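Local coordinates for protein probable zinc protease PqqL (Escherichia coli, PDB 6OFT) that probably acts as a zinc-dependent endopeptidase of the M16 family in the periplasm, this chain being the first half of the protein, at residues L14-R19 with S221-N226; L36-G41 with P196-F201; Y190-Q195 with K227-R232. One frame throughout, in Å; residues are numbered along the deposited sequence.

Contact 1. Residues L14-R19 with S221-N226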
loop_
_atom_site.group_PDB
_atom_site.type_symbol
_atom_site.label_atom_id
_atom_site.label_comp_id
_atom_site.label_asym_id
_atom_site.label_seq_id
_atom_site.Cartn_x
_atom_site.Cartn_y
_atom_site.Cartn_z
ATOM N N LEU A 14 -2.617 -22.358 -14.712
ATOM C CA LEU A 14 -3.445 -23.183 -15.595
ATOM C C LEU A 14 -2.751 -23.151 -16.968
ATOM O O LEU A 14 -1.933 -22.252 -17.191
ATOM C CB LEU A 14 -4.880 -22.606 -15.666
ATOM C CG LEU A 14 -5.722 -22.646 -14.359
ATOM C CD1 LEU A 14 -7.073 -22.014 -14.563
ATOM C CD2 LEU A 14 -5.905 -24.067 -13.837
ATOM N N ASP A 15 -3.053 -24.108 -17.895
ATOM C CA ASP A 15 -2.407 -24.113 -19.227
ATOM C C ASP A 15 -2.638 -22.830 -20.036
ATOM O O ASP A 15 -1.807 -22.473 -20.872
ATOM C CB ASP A 15 -2.792 -25.345 -20.064
ATOM C CG ASP A 15 -2.278 -26.664 -19.543
ATOM O OD1 ASP A 15 -1.317 -26.654 -18.741
ATOM O OD2 ASP A 15 -2.841 -27.714 -19.934
ATOM N N ASN A 16 -3.746 -22.123 -19.766
ATOM C CA ASN A 16 -4.037 -20.851 -20.436
ATOM C C ASN A 16 -3.193 -19.670 -19.885
ATOM O O ASN A 16 -3.291 -18.567 -20.404
ATOM C CB ASN A 16 -5.546 -20.547 -20.420
ATOM C CG ASN A 16 -6.144 -20.320 -19.057
ATOM O OD1 ASN A 16 -5.449 -20.096 -18.067
ATOM N ND2 ASN A 16 -7.457 -20.351 -18.983
ATOM N N GLY A 17 -2.385 -19.910 -18.849
ATOM C CA GLY A 17 -1.516 -18.890 -18.272
ATOM C C GLY A 17 -2.007 -18.200 -17.017
ATOM O O GLY A 17 -1.256 -17.408 -16.432
ATOM N N LEU A 18 -3.270 -18.461 -16.604
ATOM C CA LEU A 18 -3.842 -17.866 -15.399
ATOM C C LEU A 18 -3.129 -18.440 -14.173
ATOM O O LEU A 18 -2.994 -19.656 -14.069
ATOM C CB LEU A 18 -5.370 -18.109 -15.316
ATOM C CG LEU A 18 -6.083 -17.465 -14.103
ATOM C CD1 LEU A 18 -7.277 -16.638 -14.533
ATOM C CD2 LEU A 18 -6.498 -18.525 -13.076
ATOM N N ARG A 19 -2.689 -17.572 -13.252
ATOM C CA ARG A 19 -2.011 -18.010 -12.038
ATOM C C ARG A 19 -3.024 -18.125 -10.918
ATOM O O ARG A 19 -4.057 -17.466 -10.954
ATOM C CB ARG A 19 -0.901 -17.020 -11.639
ATOM C CG ARG A 19 0.390 -17.090 -12.479
ATOM C CD ARG A 19 1.265 -15.864 -12.209
ATOM N NE ARG A 19 0.842 -14.718 -13.022
ATOM C CZ ARG A 19 1.307 -13.474 -12.919
ATOM N NH1 ARG A 19 2.211 -13.169 -11.993
ATOM N NH2 ARG A 19 0.859 -12.523 -13.731
ATOM N N SER A 221 -10.174 -22.673 -16.624
ATOM C CA SER A 221 -9.249 -23.273 -17.586
ATOM C C SER A 221 -9.739 -23.171 -19.045
ATOM O O SER A 221 -8.910 -23.220 -19.966
ATOM C CB SER A 221 -8.889 -24.710 -17.202
ATOM O OG SER A 221 -10.000 -25.584 -17.289
ATOM N N LYS A 222 -11.054 -22.966 -19.255
ATOM C CA LYS A 222 -11.612 -22.833 -20.610
ATOM C C LYS A 222 -11.431 -21.426 -21.221
ATOM O O LYS A 222 -11.765 -21.238 -22.399
ATOM C CB LYS A 222 -13.076 -23.293 -20.676
ATOM C CG LYS A 222 -13.214 -24.824 -20.625
ATOM C CD LYS A 222 -14.463 -25.357 -21.356
ATOM C CE LYS A 222 -15.725 -25.391 -20.518
ATOM N NZ LYS A 222 -15.664 -26.419 -19.441
ATOM N N LEU A 223 -10.895 -20.446 -20.445
ATOM C CA LEU A 223 -10.631 -19.095 -20.968
ATOM C C LEU A 223 -9.549 -19.223 -22.058
ATOM O O LEU A 223 -8.535 -19.882 -21.800
ATOM C CB LEU A 223 -10.125 -18.118 -19.878
ATOM C CG LEU A 223 -11.047 -17.767 -18.703
ATOM C CD1 LEU A 223 -10.264 -17.058 -17.609
ATOM C CD2 LEU A 223 -12.215 -16.903 -19.137
ATOM N N PRO A 224 -9.752 -18.651 -23.277
ATOM C CA PRO A 224 -8.722 -18.775 -24.334
ATOM C C PRO A 224 -7.351 -18.258 -23.906
ATOM O O PRO A 224 -7.255 -17.249 -23.192
ATOM C CB PRO A 224 -9.298 -17.949 -25.494
ATOM C CG PRO A 224 -10.776 -17.941 -25.252
ATOM C CD PRO A 224 -10.920 -17.882 -23.760
ATOM N N ALA A 225 -6.294 -18.948 -24.357
ATOM C CA ALA A 225 -4.900 -18.649 -24.032
ATOM C C ALA A 225 -4.348 -17.381 -24.706
ATOM O O ALA A 225 -3.231 -17.383 -25.218
ATOM C CB ALA A 225 -4.018 -19.860 -24.329
ATOM N N ASN A 226 -5.110 -16.285 -24.667
ATOM C CA ASN A 226 -4.647 -15.017 -25.226
ATOM C C ASN A 226 -3.606 -14.414 -24.272
ATOM O O ASN A 226 -3.653 -14.648 -23.052
ATOM C CB ASN A 226 -5.806 -14.035 -25.457
ATOM C CG ASN A 226 -6.922 -14.526 -26.357
ATOM O OD1 ASN A 226 -8.096 -14.569 -25.965
ATOM N ND2 ASN A 226 -6.598 -14.874 -27.592
HETATM O O HOH W 1 -6.301 -23.724 -19.229
HETATM O O HOH W 2 -2.271 -16.529 -21.664
#
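Asn16 reaches from a tight turn into the loop 221-226 and carries most of the contact. Its CB lies 3.4 Å from Leu223 O, with the Ala225 methyl also near, Asn16 CB to Ala225 CB 4.3 Å. With chi1 at 65°, CG stands between the backbone N and the carbonyl carbon, which brings the amide between its own turn and the other loop. Asn16 OD1 goes back to its own segment and accepts from Leu18 N at 3.1 Å in a nearly straight bond (164°), closing an Asx turn on the type I turn Leu14 to Gly17. Asn16 ND2 faces across and donates to Leu223 O at 3.1 Å, a more bent bond (146°) with the oxygen tilted from the amide plane; its strongest partner lies outside the segments, Leu220 O at the end of helix 209-220. Replacing Asn16 by alanine removes both amide ends and would probably leave Leu223 O and Leu220 O without their shared donor and the Leu18 N-H without its acceptor. Two waters extend the bridge: water 2 donates to both Asn16 O and Asn226 O, water 1 to Ser221 O while weakly accepting from Asn16 N. Apolar contact is sparse, Leu18 CD1 lying 4.3 Å from Leu223 CD1. The hairpin turn between strands 10-13 and 19-24 is thus joined to the loop leaving helix 209-220, with Leu14 and Leu18 resting on that helix and Leu223 on helix 107-122.

Contact 2. Residues L36-G41 with P196-F201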
loop_
_atom_site.group_PDB
_atom_site.type_symbol
_atom_site.label_atom_id
_atom_site.label_comp_id
_atom_site.label_asym_id
_atom_site.label_seq_id
_atom_site.Cartn_x
_atom_site.Cartn_y
_atom_site.Cartn_z
ATOM N N LEU A 36 -10.091 -11.842 -7.774
ATOM C CA LEU A 36 -9.505 -11.878 -9.103
ATOM C C LEU A 36 -8.622 -10.631 -9.213
ATOM O O LEU A 36 -9.109 -9.492 -9.126
ATOM C CB LEU A 36 -10.559 -11.924 -10.227
ATOM C CG LEU A 36 -9.987 -11.806 -11.661
ATOM C CD1 LEU A 36 -9.041 -13.009 -12.003
ATOM C CD2 LEU A 36 -11.116 -11.637 -12.698
ATOM N N GLN A 37 -7.321 -10.861 -9.403
ATOM C CA GLN A 37 -6.334 -9.801 -9.477
ATOM C C GLN A 37 -5.791 -9.605 -10.889
ATOM O O GLN A 37 -5.137 -10.485 -11.435
ATOM C CB GLN A 37 -5.208 -10.071 -8.444
ATOM C CG GLN A 37 -3.981 -9.152 -8.538
ATOM C CD GLN A 37 -2.897 -9.657 -7.635
ATOM O OE1 GLN A 37 -2.375 -10.760 -7.811
ATOM N NE2 GLN A 37 -2.552 -8.882 -6.631
ATOM N N ILE A 38 -6.053 -8.424 -11.463
ATOM C CA ILE A 38 -5.547 -8.034 -12.777
ATOM C C ILE A 38 -4.276 -7.280 -12.465
ATOM O O ILE A 38 -4.335 -6.298 -11.733
ATOM C CB ILE A 38 -6.553 -7.146 -13.590
ATOM C CG1 ILE A 38 -8.033 -7.664 -13.511
ATOM C CG2 ILE A 38 -6.082 -6.936 -15.035
ATOM C CD1 ILE A 38 -8.359 -9.090 -13.975
ATOM N N HIS A 39 -3.144 -7.695 -13.042
ATOM C CA HIS A 39 -1.849 -7.063 -12.757
ATOM C C HIS A 39 -1.621 -5.764 -13.533
ATOM O O HIS A 39 -0.475 -5.451 -13.914
ATOM C CB HIS A 39 -0.705 -8.064 -12.968
ATOM C CG HIS A 39 -0.734 -9.215 -12.006
ATOM N ND1 HIS A 39 0.137 -9.278 -10.938
ATOM C CD2 HIS A 39 -1.520 -10.317 -11.996
ATOM C CE1 HIS A 39 -0.142 -10.410 -10.308
ATOM N NE2 HIS A 39 -1.133 -11.069 -10.911
ATOM N N THR A 40 -2.721 -5.004 -13.759
ATOM C CA THR A 40 -2.717 -3.734 -14.481
ATOM C C THR A 40 -3.701 -2.791 -13.806
ATOM O O THR A 40 -4.849 -3.178 -13.539
ATOM C CB THR A 40 -3.121 -3.929 -15.961
ATOM O OG1 THR A 40 -2.226 -4.824 -16.608
ATOM C CG2 THR A 40 -3.198 -2.596 -16.746
ATOM N N GLY A 41 -3.224 -1.573 -13.554
ATOM C CA GLY A 41 -3.980 -0.455 -13.013
ATOM C C GLY A 41 -3.871 0.761 -13.922
ATOM O O GLY A 41 -3.713 0.626 -15.134
ATOM N N PRO A 196 -5.600 -14.131 -19.637
ATOM C CA PRO A 196 -5.194 -14.986 -18.504
ATOM C C PRO A 196 -3.786 -14.841 -17.946
ATOM O O PRO A 196 -3.655 -14.922 -16.736
ATOM C CB PRO A 196 -5.425 -16.411 -19.032
ATOM C CG PRO A 196 -6.533 -16.255 -19.971
ATOM C CD PRO A 196 -6.292 -14.937 -20.666
ATOM N N ASN A 197 -2.761 -14.608 -18.778
ATOM C CA ASN A 197 -1.369 -14.500 -18.321
ATOM C C ASN A 197 -1.079 -13.219 -17.491
ATOM O O ASN A 197 0.019 -13.082 -16.948
ATOM C CB ASN A 197 -0.403 -14.640 -19.509
ATOM C CG ASN A 197 -0.343 -13.436 -20.420
ATOM O OD1 ASN A 197 -1.319 -12.701 -20.599
ATOM N ND2 ASN A 197 0.814 -13.214 -21.024
ATOM N N ASN A 198 -2.063 -12.300 -17.394
ATOM C CA ASN A 198 -1.959 -11.081 -16.610
ATOM C C ASN A 198 -2.926 -11.192 -15.413
ATOM O O ASN A 198 -3.223 -10.188 -14.760
ATOM C CB ASN A 198 -2.285 -9.851 -17.501
ATOM C CG ASN A 198 -1.901 -8.523 -16.900
ATOM O OD1 ASN A 198 -0.856 -8.381 -16.259
ATOM N ND2 ASN A 198 -2.746 -7.522 -17.078
ATOM N N MET A 199 -3.384 -12.429 -15.101
ATOM C CA MET A 199 -4.339 -12.665 -14.008
ATOM C C MET A 199 -3.893 -13.688 -12.986
ATOM O O MET A 199 -3.284 -14.703 -13.330
ATOM C CB MET A 199 -5.698 -13.129 -14.550
ATOM C CG MET A 199 -6.452 -12.087 -15.303
ATOM S SD MET A 199 -7.846 -12.893 -16.093
ATOM C CE MET A 199 -8.520 -11.521 -16.966
ATOM N N THR A 200 -4.246 -13.417 -11.720
ATOM C CA THR A 200 -4.032 -14.302 -10.587
ATOM C C THR A 200 -5.356 -14.397 -9.845
ATOM O O THR A 200 -5.927 -13.366 -9.480
ATOM C CB THR A 200 -2.900 -13.810 -9.676
ATOM O OG1 THR A 200 -1.695 -13.711 -10.445
ATOM C CG2 THR A 200 -2.680 -14.732 -8.487
ATOM N N PHE A 201 -5.866 -15.628 -9.679
ATOM C CA PHE A 201 -7.081 -15.886 -8.914
ATOM C C PHE A 201 -6.627 -16.328 -7.505
ATOM O O PHE A 201 -5.855 -17.282 -7.382
ATOM C CB PHE A 201 -7.976 -16.961 -9.597
ATOM C CG PHE A 201 -9.345 -16.994 -8.958
ATOM C CD1 PHE A 201 -10.269 -15.989 -9.207
ATOM C CD2 PHE A 201 -9.692 -18.006 -8.070
ATOM C CE1 PHE A 201 -11.510 -15.979 -8.563
ATOM C CE2 PHE A 201 -10.941 -18.005 -7.446
ATOM C CZ PHE A 201 -11.838 -16.986 -7.695
#
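Gln37 and Thr200 form the antiparallel hydrogen-bonded pair that centres this strand contact: Gln37 N donates to Thr200 O at 2.9 Å, and Thr200 N returns a bond to Gln37 O, which also receives a CA-H...O contact from Met199. Two residues on, just past the end of strand 31-38, the pattern persists as His39 N meets Asn198 O almost straight (172°). Side chains add two more bonds. The His39 ring brings its NE2 to Thr200 OG1 at 2.7 Å, a short bond whose donor may be either atom; with chi1 at -65°, CG sits beside the backbone N, and the ring swings back along the strand, one face under Gln37 CG and its edge toward Asn198 O. Asn198 ND2 donates to Thr40 OG1 at 2.8 Å, the hydroxyl lying close to the amide plane, and also to Trp193 O, while its OD1 accepts from Asn231 ND2. Thr40 OG1 is bonded to Asn231 OD1 too, so both buried polar groups have two partners or more. The Gln37 amide is held from beyond the pair by Ser389, Glu95 and Ala386. On the other face the contact is apolar: Ile38 CD1 lies 3.8 Å from Met199 CG, the two chains running side by side, and Leu36 CB packs on Phe201 CD1 at 4.2 Å. The strand axes, 4.8 Å apart at 163°, are those of neighbouring antiparallel strands in the mixed sheet of an M16 domain, with helix 107-122 covering the apolar face and the predicted catalytic Glu57 about 8 Å from Ile38, side chain to side chain.

Contact 3. Residues Y190-Q195 with K227-R232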
loop_
_atom_site.group_PDB
_atom_site.type_symbol
_atom_site.label_atom_id
_atom_site.label_comp_id
_atom_site.label_asym_id
_atom_site.label_seq_id
_atom_site.Cartn_x
_atom_site.Cartn_y
_atom_site.Cartn_z
ATOM N N TYR A 190 -9.782 -3.194 -21.984
ATOM C CA TYR A 190 -10.202 -4.469 -21.408
ATOM C C TYR A 190 -9.593 -5.667 -22.133
ATOM O O TYR A 190 -9.015 -6.532 -21.478
ATOM C CB TYR A 190 -11.729 -4.550 -21.427
ATOM C CG TYR A 190 -12.329 -5.853 -20.947
ATOM C CD1 TYR A 190 -12.319 -6.192 -19.597
ATOM C CD2 TYR A 190 -13.023 -6.687 -21.824
ATOM C CE1 TYR A 190 -12.943 -7.350 -19.139
ATOM C CE2 TYR A 190 -13.664 -7.838 -21.373
ATOM C CZ TYR A 190 -13.627 -8.162 -20.027
ATOM O OH TYR A 190 -14.253 -9.298 -19.573
ATOM N N GLN A 191 -9.711 -5.726 -23.474
ATOM C CA GLN A 191 -9.169 -6.852 -24.242
ATOM C C GLN A 191 -7.624 -6.832 -24.309
ATOM O O GLN A 191 -7.012 -7.892 -24.402
ATOM C CB GLN A 191 -9.825 -6.960 -25.627
ATOM C CG GLN A 191 -11.339 -7.187 -25.531
ATOM C CD GLN A 191 -12.027 -7.559 -26.824
ATOM O OE1 GLN A 191 -12.775 -8.539 -26.881
ATOM N NE2 GLN A 191 -11.822 -6.784 -27.881
ATOM N N ARG A 192 -7.009 -5.650 -24.161
ATOM C CA ARG A 192 -5.554 -5.477 -24.141
ATOM C C ARG A 192 -4.932 -6.067 -22.866
ATOM O O ARG A 192 -3.891 -6.721 -22.942
ATOM C CB ARG A 192 -5.193 -3.972 -24.238
ATOM C CG ARG A 192 -3.686 -3.655 -24.259
ATOM C CD ARG A 192 -3.295 -2.506 -25.192
ATOM N NE ARG A 192 -4.033 -1.274 -24.914
ATOM C CZ ARG A 192 -4.857 -0.684 -25.772
ATOM N NH1 ARG A 192 -5.031 -1.185 -26.987
ATOM N NH2 ARG A 192 -5.500 0.419 -25.426
ATOM N N TRP A 193 -5.555 -5.805 -21.696
ATOM C CA TRP A 193 -4.999 -6.175 -20.397
ATOM C C TRP A 193 -5.679 -7.341 -19.691
ATOM O O TRP A 193 -5.032 -7.983 -18.856
ATOM C CB TRP A 193 -4.978 -4.934 -19.484
ATOM C CG TRP A 193 -4.192 -3.795 -20.073
ATOM C CD1 TRP A 193 -4.696 -2.659 -20.637
ATOM C CD2 TRP A 193 -2.769 -3.736 -20.252
ATOM N NE1 TRP A 193 -3.672 -1.871 -21.114
ATOM C CE2 TRP A 193 -2.476 -2.501 -20.879
ATOM C CE3 TRP A 193 -1.703 -4.594 -19.914
ATOM C CZ2 TRP A 193 -1.164 -2.108 -21.188
ATOM C CZ3 TRP A 193 -0.404 -4.186 -20.191
ATOM C CH2 TRP A 193 -0.146 -2.959 -20.820
ATOM N N TYR A 194 -6.973 -7.602 -19.975
ATOM C CA TYR A 194 -7.716 -8.705 -19.336
ATOM C C TYR A 194 -7.594 -9.990 -20.136
ATOM O O TYR A 194 -8.513 -10.385 -20.870
ATOM C CB TYR A 194 -9.196 -8.347 -19.062
ATOM C CG TYR A 194 -9.426 -7.359 -17.939
ATOM C CD1 TYR A 194 -8.890 -6.074 -17.994
ATOM C CD2 TYR A 194 -10.271 -7.670 -16.876
ATOM C CE1 TYR A 194 -9.126 -5.148 -16.976
ATOM C CE2 TYR A 194 -10.558 -6.735 -15.880
ATOM C CZ TYR A 194 -9.983 -5.475 -15.936
ATOM O OH TYR A 194 -10.232 -4.565 -14.940
ATOM N N GLN A 195 -6.421 -10.610 -20.029
ATOM C CA GLN A 195 -6.067 -11.885 -20.663
ATOM C C GLN A 195 -5.453 -12.770 -19.574
ATOM O O GLN A 195 -4.920 -12.195 -18.619
ATOM C CB GLN A 195 -5.148 -11.689 -21.893
ATOM C CG GLN A 195 -5.813 -10.928 -23.085
ATOM C CD GLN A 195 -7.187 -11.421 -23.533
ATOM O OE1 GLN A 195 -7.587 -12.553 -23.288
ATOM N NE2 GLN A 195 -7.957 -10.578 -24.214
ATOM N N LYS A 227 -2.635 -13.697 -24.851
ATOM C CA LYS A 227 -1.554 -13.037 -24.135
ATOM C C LYS A 227 -1.913 -11.562 -24.010
ATOM O O LYS A 227 -2.290 -10.924 -25.006
ATOM C CB LYS A 227 -0.223 -13.174 -24.911
ATOM C CG LYS A 227 0.174 -14.603 -25.286
ATOM C CD LYS A 227 1.058 -15.262 -24.249
ATOM C CE LYS A 227 2.392 -15.650 -24.834
ATOM N NZ LYS A 227 3.219 -16.425 -23.870
ATOM N N ALA A 228 -1.799 -11.008 -22.792
ATOM C CA ALA A 228 -2.056 -9.584 -22.585
ATOM C C ALA A 228 -0.837 -8.814 -23.105
ATOM O O ALA A 228 0.200 -9.430 -23.398
ATOM C CB ALA A 228 -2.247 -9.296 -21.103
ATOM N N ALA A 229 -0.960 -7.474 -23.232
ATOM C CA ALA A 229 0.173 -6.612 -23.611
ATOM C C ALA A 229 1.148 -6.622 -22.425
ATOM O O ALA A 229 0.727 -6.931 -21.306
ATOM C CB ALA A 229 -0.306 -5.191 -23.870
ATOM N N GLU A 230 2.436 -6.327 -22.651
ATOM C CA GLU A 230 3.381 -6.329 -21.535
ATOM C C GLU A 230 3.227 -5.077 -20.681
ATOM O O GLU A 230 3.065 -3.981 -21.221
ATOM C CB GLU A 230 4.842 -6.550 -21.995
ATOM C CG GLU A 230 5.425 -5.464 -22.889
ATOM C CD GLU A 230 6.932 -5.501 -23.074
ATOM O OE1 GLU A 230 7.558 -4.417 -23.010
ATOM O OE2 GLU A 230 7.486 -6.604 -23.287
ATOM N N ASN A 231 3.233 -5.243 -19.355
ATOM C CA ASN A 231 3.139 -4.108 -18.434
ATOM C C ASN A 231 4.469 -3.387 -18.475
ATOM O O ASN A 231 5.504 -4.019 -18.275
ATOM C CB ASN A 231 2.821 -4.562 -17.005
ATOM C CG ASN A 231 1.373 -4.932 -16.803
ATOM O OD1 ASN A 231 0.477 -4.073 -16.780
ATOM N ND2 ASN A 231 1.115 -6.221 -16.651
ATOM N N ARG A 232 4.449 -2.091 -18.808
ATOM C CA ARG A 232 5.670 -1.285 -18.881
ATOM C C ARG A 232 6.079 -0.869 -17.475
ATOM O O ARG A 232 5.239 -0.856 -16.566
ATOM C CB ARG A 232 5.460 -0.054 -19.768
ATOM C CG ARG A 232 5.274 -0.375 -21.248
ATOM C CD ARG A 232 4.589 0.761 -21.980
ATOM N NE ARG A 232 5.454 1.935 -22.132
ATOM C CZ ARG A 232 5.044 3.121 -22.576
ATOM N NH1 ARG A 232 3.771 3.312 -22.906
ATOM N NH2 ARG A 232 5.902 4.127 -22.684
#
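The Trp193 indole is the aromatic ring of this contact. Over one face of its six-membered ring stands the Ala229 methyl, CB 4.0 Å from the centroid and 20° off the normal, a CH-pi contact; Arg192 CG lies above the same face of the indole, 3.7 Å from Ala229 CB. At the edge, near the ring plane, is Glu230 O, 3.4 Å from Trp193 CH2. The Asn231 amide approaches obliquely, its plane 21° from that of the ring, with OD1 3.5 Å from Trp193 CZ3; that oxygen is bonded to Thr40 OG1. Trp193 reaches the loop although its CB points away from it, because chi1 at -58° sets CG beside the backbone N and the long ring turns back. The backbone link is a single hydrogen bond, Ala229 N to Arg192 O at 3.0 Å, which uses a carbonyl of the helix's last turn. Ala228 places its CB by Trp193 O, while Gln195 CB packs on Ala228 CB at 3.8 Å. A bend at chi2 folds the Gln195 chain back, and Gln195 NE2 donates to Gln191 O at 2.9 Å. Arg192 sends its guanidinium to Glu49 in a salt bridge. The Arg192 guanidinium and the Asn231 amide thus have their partners outside these segments, and the Gln195 amide within its own; between the segments, adhesion rests on one backbone bond and on small methyls, one of them set against an aromatic face.

Overall arrangement
Contact 2 is the buried one, about 17 Å from the centre of the chain, centre to centre, and it alone is built on paired strands; contact 1, partly buried, and contact 3, at the surface, lie farther out at about 29 and 23 Å and join irregular chain to turns and helix ends. Contacts 1 and 3 draw on successive parts of the loop after helix 209-220, and both border contact 2. Arg19 pairs through its backbone with Met199 and Phe201, carrying the sheet from contact 2 to contact 1, whereas Asn231 and Ala228 bond to Thr40 and Asn197 from contact 3. Paired backbone bonds, backed by side-chain ones, hold contact 2; contact 1 leans on one amide and two waters, contact 3 on one backbone bond and methyls.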